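Local coordinates for SusD superfamily protein (Bacteroides fragilis, PDB 3L22) that probably binds glycans at the outer membrane as a SusD-family protein, and binds zinc ions, at residues Y46-V56 with R386-I397; Y89-Q100 with V148-A156. All coordinates share one frame; numbering follows the deposited sequence.

Contact 1 (Y46-V56 with R386-I397); sequences YLVFDNRGDDV and RLEFIGEGIRGI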
loop_
_atom_site.group_PDB
_atom_site.type_symbol
_atom_site.label_atom_id
_atom_site.label_comp_id
_atom_site.label_asym_id
_atom_site.label_seq_id
_atom_site.Cartn_x
_atom_site.Cartn_y
_atom_site.Cartn_z
ATOM N N TYR A 46 7.261 -2.074 0.466
ATOM C CA TYR A 46 5.969 -2.681 0.735
ATOM C C TYR A 46 6.039 -3.514 2.004
ATOM O O TYR A 46 5.160 -3.431 2.859
ATOM C CB TYR A 46 5.625 -3.573 -0.436
ATOM C CG TYR A 46 4.281 -4.293 -0.520
ATOM C CD1 TYR A 46 3.189 -3.694 -1.122
ATOM C CD2 TYR A 46 4.142 -5.590 -0.084
ATOM C CE1 TYR A 46 1.981 -4.366 -1.290
ATOM C CE2 TYR A 46 2.942 -6.289 -0.241
ATOM C CZ TYR A 46 1.880 -5.675 -0.873
ATOM O OH TYR A 46 0.741 -6.393 -1.108
ATOM N N LEU A 47 7.105 -4.307 2.130
ATOM C CA LEU A 47 7.369 -5.077 3.331
ATOM C C LEU A 47 7.423 -4.196 4.589
ATOM O O LEU A 47 7.046 -4.645 5.677
ATOM C CB LEU A 47 8.687 -5.859 3.192
ATOM C CG LEU A 47 8.591 -7.071 2.262
ATOM C CD1 LEU A 47 9.937 -7.414 1.586
ATOM C CD2 LEU A 47 7.989 -8.258 2.994
ATOM N N VAL A 48 7.890 -2.951 4.433
ATOM C CA VAL A 48 7.894 -1.988 5.516
ATOM C C VAL A 48 6.534 -1.877 6.192
ATOM O O VAL A 48 6.473 -1.858 7.413
ATOM C CB VAL A 48 8.396 -0.586 5.045
ATOM C CG1 VAL A 48 7.864 0.543 5.955
ATOM C CG2 VAL A 48 9.895 -0.608 4.971
ATOM N N PHE A 49 5.455 -1.837 5.410
ATOM C CA PHE A 49 4.123 -1.670 6.005
ATOM C C PHE A 49 3.627 -2.892 6.785
ATOM O O PHE A 49 2.887 -2.718 7.763
ATOM C CB PHE A 49 3.129 -1.098 4.992
ATOM C CG PHE A 49 3.548 0.263 4.516
ATOM C CD1 PHE A 49 3.450 1.368 5.371
ATOM C CD2 PHE A 49 4.125 0.440 3.275
ATOM C CE1 PHE A 49 3.875 2.635 4.967
ATOM C CE2 PHE A 49 4.548 1.712 2.864
ATOM C CZ PHE A 49 4.417 2.803 3.722
ATOM N N ASP A 50 4.076 -4.095 6.432
ATOM C CA ASP A 50 3.802 -5.262 7.257
ATOM C C ASP A 50 4.677 -5.306 8.474
ATOM O O ASP A 50 4.198 -5.666 9.547
ATOM C CB ASP A 50 3.907 -6.537 6.455
ATOM C CG ASP A 50 2.762 -6.642 5.439
ATOM O OD1 ASP A 50 1.583 -6.785 5.897
ATOM O OD2 ASP A 50 3.025 -6.472 4.226
ATOM N N ASN A 51 5.952 -4.957 8.324
ATOM C CA ASN A 51 6.850 -4.882 9.472
ATOM C C ASN A 51 6.424 -3.848 10.521
ATOM O O ASN A 51 6.598 -4.063 11.726
ATOM C CB ASN A 51 8.282 -4.596 9.014
ATOM C CG ASN A 51 9.042 -5.880 8.642
ATOM O OD1 ASN A 51 9.726 -6.454 9.482
ATOM N ND2 ASN A 51 8.883 -6.347 7.397
ATOM N N ARG A 52 5.857 -2.733 10.084
ATOM C CA ARG A 52 5.335 -1.744 11.019
ATOM C C ARG A 52 4.149 -2.253 11.791
ATOM O O ARG A 52 3.972 -1.870 12.946
ATOM C CB ARG A 52 5.060 -0.401 10.326
ATOM C CG ARG A 52 6.355 0.297 9.974
ATOM C CD ARG A 52 6.224 1.646 9.239
ATOM N NE ARG A 52 5.338 2.645 9.836
ATOM C CZ ARG A 52 5.611 3.438 10.873
ATOM N NH1 ARG A 52 6.772 3.379 11.528
ATOM N NH2 ARG A 52 4.689 4.324 11.265
ATOM N N GLY A 53 3.399 -3.168 11.208
ATOM C CA GLY A 53 2.270 -3.780 11.849
ATOM C C GLY A 53 2.550 -4.819 12.922
ATOM O O GLY A 53 3.686 -4.999 13.361
ATOM N N ASP A 54 1.486 -5.517 13.297
ATOM C CA ASP A 54 1.434 -6.352 14.466
ATOM C C ASP A 54 0.901 -7.771 14.166
ATOM O O ASP A 54 0.587 -8.544 15.085
ATOM C CB ASP A 54 0.539 -5.656 15.506
ATOM C CG ASP A 54 -0.889 -5.399 14.978
ATOM O OD1 ASP A 54 -1.200 -5.782 13.826
ATOM O OD2 ASP A 54 -1.699 -4.781 15.701
ATOM N N ASP A 55 0.855 -8.121 12.888
ATOM C CA ASP A 55 0.317 -9.412 12.455
ATOM C C ASP A 55 1.372 -10.403 11.982
ATOM O O ASP A 55 1.101 -11.602 11.919
ATOM C CB ASP A 55 -0.731 -9.160 11.398
ATOM C CG ASP A 55 -1.976 -8.503 11.987
ATOM O OD1 ASP A 55 -2.337 -8.824 13.166
ATOM O OD2 ASP A 55 -2.603 -7.685 11.283
ATOM N N VAL A 56 2.542 -9.884 11.614
ATOM C CA VAL A 56 3.742 -10.670 11.336
ATOM C C VAL A 56 4.800 -10.227 12.318
ATOM O O VAL A 56 4.626 -9.170 12.943
ATOM C CB VAL A 56 4.206 -10.499 9.860
ATOM C CG1 VAL A 56 3.209 -11.212 8.936
ATOM C CG2 VAL A 56 4.403 -9.019 9.452
ATOM N N ARG A 386 -7.289 -7.299 8.864
ATOM C CA ARG A 386 -5.998 -7.819 9.314
ATOM C C ARG A 386 -5.704 -9.216 8.746
ATOM O O ARG A 386 -4.572 -9.493 8.279
ATOM C CB ARG A 386 -5.948 -7.825 10.850
ATOM C CG ARG A 386 -5.842 -6.440 11.455
ATOM C CD ARG A 386 -5.963 -6.463 12.970
ATOM N NE ARG A 386 -4.780 -7.056 13.579
ATOM C CZ ARG A 386 -4.571 -7.167 14.885
ATOM N NH1 ARG A 386 -5.484 -6.754 15.771
ATOM N NH2 ARG A 386 -3.456 -7.731 15.320
ATOM N N LEU A 387 -6.717 -10.071 8.744
ATOM C CA LEU A 387 -6.568 -11.439 8.227
ATOM C C LEU A 387 -6.562 -11.462 6.698
ATOM O O LEU A 387 -5.688 -12.063 6.086
ATOM C CB LEU A 387 -7.655 -12.375 8.792
ATOM C CG LEU A 387 -7.674 -13.832 8.296
ATOM C CD1 LEU A 387 -6.333 -14.523 8.603
ATOM C CD2 LEU A 387 -8.833 -14.632 8.895
ATOM N N GLU A 388 -7.511 -10.790 6.085
ATOM C CA GLU A 388 -7.529 -10.723 4.629
ATOM C C GLU A 388 -6.217 -10.173 4.041
ATOM O O GLU A 388 -5.792 -10.692 3.024
ATOM C CB GLU A 388 -8.714 -9.901 4.142
ATOM C CG GLU A 388 -9.030 -9.986 2.632
ATOM C CD GLU A 388 -9.629 -11.312 2.177
ATOM O OE1 GLU A 388 -10.365 -11.984 2.954
ATOM O OE2 GLU A 388 -9.356 -11.675 1.014
ATOM N N PHE A 389 -5.605 -9.149 4.669
ATOM C CA PHE A 389 -4.459 -8.444 4.111
ATOM C C PHE A 389 -3.136 -8.651 4.831
ATOM O O PHE A 389 -2.168 -7.904 4.638
ATOM C CB PHE A 389 -4.833 -6.964 3.888
ATOM C CG PHE A 389 -5.859 -6.836 2.850
ATOM C CD1 PHE A 389 -5.517 -7.039 1.518
ATOM C CD2 PHE A 389 -7.192 -6.676 3.180
ATOM C CE1 PHE A 389 -6.494 -6.998 0.531
ATOM C CE2 PHE A 389 -8.154 -6.651 2.205
ATOM C CZ PHE A 389 -7.801 -6.836 0.887
ATOM N N ILE A 390 -3.057 -9.740 5.593
ATOM C CA ILE A 390 -1.803 -10.141 6.194
ATOM C C ILE A 390 -0.771 -10.306 5.086
ATOM O O ILE A 390 -1.007 -10.988 4.083
ATOM C CB ILE A 390 -1.944 -11.409 7.091
ATOM C CG1 ILE A 390 -0.653 -11.642 7.902
ATOM C CG2 ILE A 390 -2.341 -12.686 6.297
ATOM C CD1 ILE A 390 -0.822 -12.669 9.100
ATOM N N GLY A 391 0.371 -9.642 5.259
ATOM C CA GLY A 391 1.435 -9.673 4.254
ATOM C C GLY A 391 1.251 -8.822 3.009
ATOM O O GLY A 391 2.054 -8.946 2.047
ATOM N N GLU A 392 0.243 -7.954 2.984
ATOM C CA GLU A 392 -0.093 -7.228 1.731
ATOM C C GLU A 392 0.023 -5.687 1.830
ATOM O O GLU A 392 -0.678 -4.950 1.169
ATOM C CB GLU A 392 -1.472 -7.664 1.188
ATOM C CG GLU A 392 -1.433 -9.068 0.600
ATOM C CD GLU A 392 -2.742 -9.514 -0.046
ATOM O OE1 GLU A 392 -3.392 -8.713 -0.782
ATOM O OE2 GLU A 392 -3.130 -10.673 0.210
ATOM N N GLY A 393 0.954 -5.208 2.633
ATOM C CA GLY A 393 1.421 -3.822 2.518
ATOM C C GLY A 393 0.451 -2.820 3.098
ATOM O O GLY A 393 0.485 -1.668 2.710
ATOM N N ILE A 394 -0.373 -3.258 4.058
ATOM C CA ILE A 394 -1.520 -2.480 4.515
ATOM C C ILE A 394 -1.553 -2.262 6.017
ATOM O O ILE A 394 -1.930 -1.162 6.461
ATOM C CB ILE A 394 -2.869 -3.130 4.039
ATOM C CG1 ILE A 394 -3.125 -2.823 2.557
ATOM C CG2 ILE A 394 -4.052 -2.638 4.832
ATOM C CD1 ILE A 394 -4.267 -3.723 1.901
ATOM N N ARG A 395 -1.157 -3.261 6.812
ATOM C CA ARG A 395 -1.466 -3.190 8.224
ATOM C C ARG A 395 -0.936 -1.937 8.975
ATOM O O ARG A 395 -1.661 -1.288 9.767
ATOM C CB ARG A 395 -0.981 -4.461 8.905
ATOM C CG ARG A 395 -1.211 -4.476 10.417
ATOM C CD ARG A 395 -2.689 -4.385 10.754
ATOM N NE ARG A 395 -2.923 -4.377 12.182
ATOM C CZ ARG A 395 -3.936 -3.764 12.783
ATOM N NH1 ARG A 395 -4.882 -3.113 12.107
ATOM N NH2 ARG A 395 -4.016 -3.804 14.100
ATOM N N GLY A 396 0.324 -1.619 8.732
ATOM C CA GLY A 396 0.963 -0.481 9.371
ATOM C C GLY A 396 0.351 0.845 8.926
ATOM O O GLY A 396 0.453 1.840 9.645
ATOM N N ILE A 397 -0.293 0.864 7.753
ATOM C CA ILE A 397 -1.012 2.060 7.308
ATOM C C ILE A 397 -2.337 2.187 8.075
ATOM O O ILE A 397 -2.695 3.275 8.526
ATOM C CB ILE A 397 -1.265 2.051 5.790
ATOM C CG1 ILE A 397 0.089 2.120 5.059
ATOM C CG2 ILE A 397 -2.185 3.179 5.399
ATOM C CD1 ILE A 397 0.059 1.932 3.532
HETATM O O HOH W 1 -0.748 -5.824 5.484
HETATM O O HOH W 2 4.587 -8.266 2.877
HETATM O O HOH W 3 2.845 3.157 8.626
HETATM O O HOH W 4 -2.528 -7.683 8.667
#
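With chi1 at 59°, Asp54 CG sits between its own backbone N and carbonyl carbon, which turns the carboxylate toward Arg395; that arginine, its chain bent at chi2 (61°), meets it side-on. NE donates to Asp54 OD1 at 2.8 Å in an almost straight bond (177°), while NH2 takes the syn lone pair of OD2. Arg386 grips Asp55 differently: NE and NH2 both converge on Asp55 OD1, the NH2 bond being 2.7 Å. The two pairs lie one over the other: Arg386 CD is over the centre of the Arg395 guanidinium, and Asp54 OD2 over one face of the Arg386 group, toward its rim. The result is a four-residue salt-bridge network; its cross pairs, Asp54 with Arg386 and Asp55 with Arg395, act through charge alone, with no N-H pointing at the oxygen.

Further along, buried Asp50 faces the turn of Phe389-Glu392. Its OD2 accepts from Gly393 N at 2.9 Å, and its OD1 accepts a hydrogen bond from a water that also donates to Phe389 O and accepts from Arg395 N, tying the carboxylate to the start of helix 395-401. Close approach depends on glycines: Gly393 CA lies over the centre of the Tyr46 ring (3.8 Å to the centroid), and Gly396 N bonds to Phe49 O. Ile397 CD1 rests on one face of the Phe49 ring.

Helix 44-52 and the loop after it thus pack against the link between helices 374-388 and 395-401. Strand 322-326 flanks the Tyr46 end, where Pro323 O bonds to the tyrosine hydroxyl, and helix 67-70 touches Val48 and Asn51.

Contact 2 (Y89-Q100 with V148-A156); sequences YLAINKVNTFLQ and VPLRLTAEA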
loop_
_atom_site.group_PDB
_atom_site.type_symbol
_atom_site.label_atom_id
_atom_site.label_comp_id
_atom_site.label_asym_id
_atom_site.label_seq_id
_atom_site.Cartn_x
_atom_site.Cartn_y
_atom_site.Cartn_z
ATOM N N TYR A 89 11.346 9.639 -4.469
ATOM C CA TYR A 89 11.590 10.933 -5.105
ATOM C C TYR A 89 12.132 10.782 -6.513
ATOM O O TYR A 89 11.804 11.623 -7.363
ATOM C CB TYR A 89 12.476 11.883 -4.224
ATOM C CG TYR A 89 11.624 12.621 -3.203
ATOM C CD1 TYR A 89 10.767 13.656 -3.600
ATOM C CD2 TYR A 89 11.597 12.231 -1.872
ATOM C CE1 TYR A 89 9.924 14.277 -2.693
ATOM C CE2 TYR A 89 10.794 12.875 -0.951
ATOM C CZ TYR A 89 9.952 13.893 -1.358
ATOM O OH TYR A 89 9.149 14.521 -0.431
ATOM N N LEU A 90 12.933 9.737 -6.778
ATOM C CA LEU A 90 13.310 9.430 -8.150
ATOM C C LEU A 90 12.085 9.143 -9.014
ATOM O O LEU A 90 11.957 9.664 -10.118
ATOM C CB LEU A 90 14.250 8.228 -8.265
ATOM C CG LEU A 90 15.735 8.485 -8.085
ATOM C CD1 LEU A 90 16.486 7.109 -7.940
ATOM C CD2 LEU A 90 16.303 9.372 -9.277
ATOM N N ALA A 91 11.199 8.293 -8.532
ATOM C CA ALA A 91 9.936 8.030 -9.233
ATOM C C ALA A 91 9.137 9.343 -9.459
ATOM O O ALA A 91 8.643 9.599 -10.550
ATOM C CB ALA A 91 9.100 7.004 -8.445
ATOM N N ILE A 92 9.049 10.188 -8.424
ATOM C CA ILE A 92 8.314 11.456 -8.534
ATOM C C ILE A 92 8.927 12.347 -9.598
ATOM O O ILE A 92 8.198 12.919 -10.421
ATOM C CB ILE A 92 8.231 12.134 -7.157
ATOM C CG1 ILE A 92 7.236 11.349 -6.272
ATOM C CG2 ILE A 92 7.840 13.641 -7.235
ATOM C CD1 ILE A 92 7.456 11.517 -4.756
ATOM N N ASN A 93 10.256 12.465 -9.614
ATOM C CA ASN A 93 10.920 13.328 -10.587
ATOM C C ASN A 93 10.762 12.789 -12.012
ATOM O O ASN A 93 10.610 13.567 -12.940
ATOM C CB ASN A 93 12.406 13.562 -10.266
ATOM C CG ASN A 93 13.020 14.669 -11.144
ATOM O OD1 ASN A 93 12.538 15.817 -11.161
ATOM N ND2 ASN A 93 14.066 14.319 -11.906
ATOM N N LYS A 94 10.783 11.462 -12.166
ATOM C CA LYS A 94 10.465 10.838 -13.452
ATOM C C LYS A 94 9.075 11.192 -13.943
ATOM O O LYS A 94 8.910 11.477 -15.131
ATOM C CB LYS A 94 10.634 9.317 -13.403
ATOM C CG LYS A 94 12.103 8.898 -13.416
ATOM C CD LYS A 94 12.289 7.373 -13.193
ATOM C CE LYS A 94 13.751 6.978 -13.319
ATOM N NZ LYS A 94 14.046 6.950 -14.789
ATOM N N VAL A 95 8.089 11.207 -13.049
ATOM C CA VAL A 95 6.735 11.638 -13.441
ATOM C C VAL A 95 6.729 13.137 -13.825
ATOM O O VAL A 95 6.211 13.508 -14.851
ATOM C CB VAL A 95 5.673 11.370 -12.344
ATOM C CG1 VAL A 95 4.330 12.133 -12.676
ATOM C CG2 VAL A 95 5.449 9.857 -12.142
ATOM N N ASN A 96 7.362 13.978 -13.021
ATOM C CA ASN A 96 7.395 15.428 -13.279
ATOM C C ASN A 96 8.005 15.690 -14.681
ATOM O O ASN A 96 7.462 16.479 -15.467
ATOM C CB ASN A 96 8.228 16.158 -12.219
ATOM C CG ASN A 96 7.651 16.022 -10.794
ATOM O OD1 ASN A 96 6.529 15.593 -10.634
ATOM N ND2 ASN A 96 8.444 16.371 -9.764
ATOM N N THR A 97 9.103 14.993 -14.975
ATOM C CA THR A 97 9.788 15.082 -16.268
ATOM C C THR A 97 8.970 14.523 -17.414
ATOM O O THR A 97 8.851 15.172 -18.442
ATOM C CB THR A 97 11.145 14.400 -16.202
ATOM O OG1 THR A 97 11.802 14.927 -15.054
ATOM C CG2 THR A 97 11.982 14.674 -17.488
ATOM N N PHE A 98 8.379 13.355 -17.216
ATOM C CA PHE A 98 7.465 12.787 -18.193
ATOM C C PHE A 98 6.360 13.780 -18.545
ATOM O O PHE A 98 6.128 14.011 -19.726
ATOM C CB PHE A 98 6.843 11.488 -17.678
ATOM C CG PHE A 98 5.792 10.888 -18.588
ATOM C CD1 PHE A 98 6.155 10.071 -19.640
ATOM C CD2 PHE A 98 4.445 11.070 -18.333
ATOM C CE1 PHE A 98 5.202 9.498 -20.467
ATOM C CE2 PHE A 98 3.475 10.491 -19.140
ATOM C CZ PHE A 98 3.851 9.708 -20.211
ATOM N N LEU A 99 5.691 14.355 -17.535
ATOM C CA LEU A 99 4.595 15.293 -17.808
ATOM C C LEU A 99 5.069 16.511 -18.582
ATOM O O LEU A 99 4.368 16.976 -19.455
ATOM C CB LEU A 99 3.871 15.745 -16.530
ATOM C CG LEU A 99 3.086 14.663 -15.764
ATOM C CD1 LEU A 99 2.664 15.189 -14.372
ATOM C CD2 LEU A 99 1.880 14.181 -16.575
ATOM N N GLN A 100 6.254 17.023 -18.287
ATOM C CA GLN A 100 6.741 18.168 -19.018
ATOM C C GLN A 100 7.102 17.803 -20.458
ATOM O O GLN A 100 6.790 18.556 -21.366
ATOM C CB GLN A 100 7.950 18.774 -18.328
ATOM C CG GLN A 100 8.524 19.991 -19.048
ATOM C CD GLN A 100 9.531 20.699 -18.159
ATOM O OE1 GLN A 100 9.153 21.446 -17.242
ATOM N NE2 GLN A 100 10.809 20.380 -18.353
ATOM N N VAL A 148 6.613 15.957 4.062
ATOM C CA VAL A 148 7.745 15.829 3.143
ATOM C C VAL A 148 7.714 17.018 2.161
ATOM O O VAL A 148 6.676 17.646 2.006
ATOM C CB VAL A 148 7.709 14.485 2.388
ATOM C CG1 VAL A 148 7.757 13.252 3.358
ATOM C CG2 VAL A 148 6.519 14.397 1.422
ATOM N N PRO A 149 8.854 17.347 1.505
ATOM C CA PRO A 149 8.838 18.347 0.429
ATOM C C PRO A 149 7.967 17.938 -0.737
ATOM O O PRO A 149 8.067 16.783 -1.209
ATOM C CB PRO A 149 10.294 18.397 -0.028
ATOM C CG PRO A 149 11.090 17.843 1.178
ATOM C CD PRO A 149 10.213 16.842 1.769
ATOM N N LEU A 150 7.124 18.871 -1.187
ATOM C CA LEU A 150 6.208 18.607 -2.260
ATOM C C LEU A 150 6.910 19.037 -3.558
ATOM O O LEU A 150 6.763 20.166 -4.008
ATOM C CB LEU A 150 4.879 19.351 -2.031
ATOM C CG LEU A 150 3.743 19.125 -3.035
ATOM C CD1 LEU A 150 3.562 17.636 -3.401
ATOM C CD2 LEU A 150 2.439 19.686 -2.464
ATOM N N ARG A 151 7.699 18.131 -4.126
ATOM C CA ARG A 151 8.468 18.413 -5.350
ATOM C C ARG A 151 7.632 18.054 -6.582
ATOM O O ARG A 151 7.311 16.884 -6.802
ATOM C CB ARG A 151 9.777 17.617 -5.345
ATOM C CG ARG A 151 10.607 17.809 -4.066
ATOM C CD ARG A 151 12.004 17.264 -4.181
ATOM N NE ARG A 151 12.799 17.521 -2.984
ATOM C CZ ARG A 151 13.417 18.660 -2.699
ATOM N NH1 ARG A 151 13.384 19.711 -3.526
ATOM N NH2 ARG A 151 14.113 18.737 -1.570
ATOM N N LEU A 152 7.291 19.069 -7.374
ATOM C CA LEU A 152 6.425 18.906 -8.528
ATOM C C LEU A 152 7.004 19.417 -9.851
ATOM O O LEU A 152 6.355 19.303 -10.870
ATOM C CB LEU A 152 5.059 19.549 -8.241
ATOM C CG LEU A 152 4.270 18.957 -7.072
ATOM C CD1 LEU A 152 3.016 19.840 -6.781
ATOM C CD2 LEU A 152 3.870 17.495 -7.317
ATOM N N THR A 153 8.225 19.917 -9.867
ATOM C CA THR A 153 8.835 20.424 -11.094
ATOM C C THR A 153 9.834 19.416 -11.633
ATOM O O THR A 153 10.417 18.656 -10.871
ATOM C CB THR A 153 9.572 21.726 -10.831
ATOM O OG1 THR A 153 10.498 21.504 -9.765
ATOM C CG2 THR A 153 8.588 22.863 -10.422
ATOM N N ALA A 154 10.027 19.419 -12.958
ATOM C CA ALA A 154 10.982 18.539 -13.615
ATOM C C ALA A 154 12.358 19.106 -13.305
ATOM O O ALA A 154 12.618 20.251 -13.628
ATOM C CB ALA A 154 10.727 18.496 -15.118
ATOM N N GLU A 155 13.196 18.348 -12.604
ATOM C CA GLU A 155 14.490 18.870 -12.129
ATOM C C GLU A 155 15.612 18.009 -12.617
ATOM O O GLU A 155 15.647 16.821 -12.330
ATOM C CB GLU A 155 14.567 18.891 -10.603
ATOM C CG GLU A 155 13.895 20.069 -9.955
ATOM C CD GLU A 155 14.366 21.430 -10.509
ATOM O OE1 GLU A 155 15.588 21.616 -10.820
ATOM O OE2 GLU A 155 13.463 22.294 -10.638
ATOM N N ALA A 156 16.523 18.622 -13.357
ATOM C CA ALA A 156 17.722 17.954 -13.822
ATOM C C ALA A 156 18.937 18.406 -13.003
ATOM O O ALA A 156 20.024 17.849 -13.193
ATOM C CB ALA A 156 17.936 18.230 -15.320
HETATM O O HOH W 5 7.928 20.805 -14.756
#
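Tyr89 OH donates to Pro149 O at 2.6 Å, in the carbonyl plane and on a lone pair, and the acceptor lies in the plane of the phenol ring. Val148 CB and Pro149 CD crowd the same hydroxyl, while the Arg151 chain crosses the ring at about a right angle, its CG and CD near Tyr89 CD1 and CE1. The arginine's charged end is held elsewhere, by Glu432 and by the carbonyl of Asn161.

Two helical turns on, Asn96 ND2 donates to two loop carbonyls, Arg151 O and Thr153 O, each at 3.2 Å. Both are approached from above their planes. Asn96 OD1 is bound by Arg124, which helps to fix the rotation of the amide.

Asn93 CG stands anti to the backbone N (chi1 -170°), and both ends of its amide meet Glu155: OD1 accepts from Glu155 N at 3.0 Å, on a lone pair, as ND2 donates to Glu155 O. Past both asparagines, Ala154 CB settles against the helix backbone, 3.7 Å from Thr97 CA, and a water joins Ala154 N to Gln100 OE1.

The Leu152 side chain lies about 4 Å from a bound zinc ion and beside His174, a zinc-binding residue. Irregular segment 148-156 therefore runs along helix 79-103, held by side-chain amides gripping its backbone. Helix 113-131 touches Tyr89 and Ile92, and helix 168-178 meets Val148, Leu150 and Leu152.

Overall arrangement
From the N terminus, the chain passes through helix 44-52 and its following loop, the first half of contact 1, then reaches helix 79-103, where contact 2 begins. That second contact closes after only 47 intervening residues, when the loop following helix 113-131 returns along helix 79-103. Contact 1 stays open far longer: 329 residues pass before 386-397 comes back to 46-56, so contact 2 is nested inside its loop. Contact 1 is buried, its centre about 9 Å from the centre of the molecule, and joins the N-terminal and C-terminal family regions; contact 2 is peripheral and local to the N-terminal one. Their centres lie about 28 Å apart, and they do not touch.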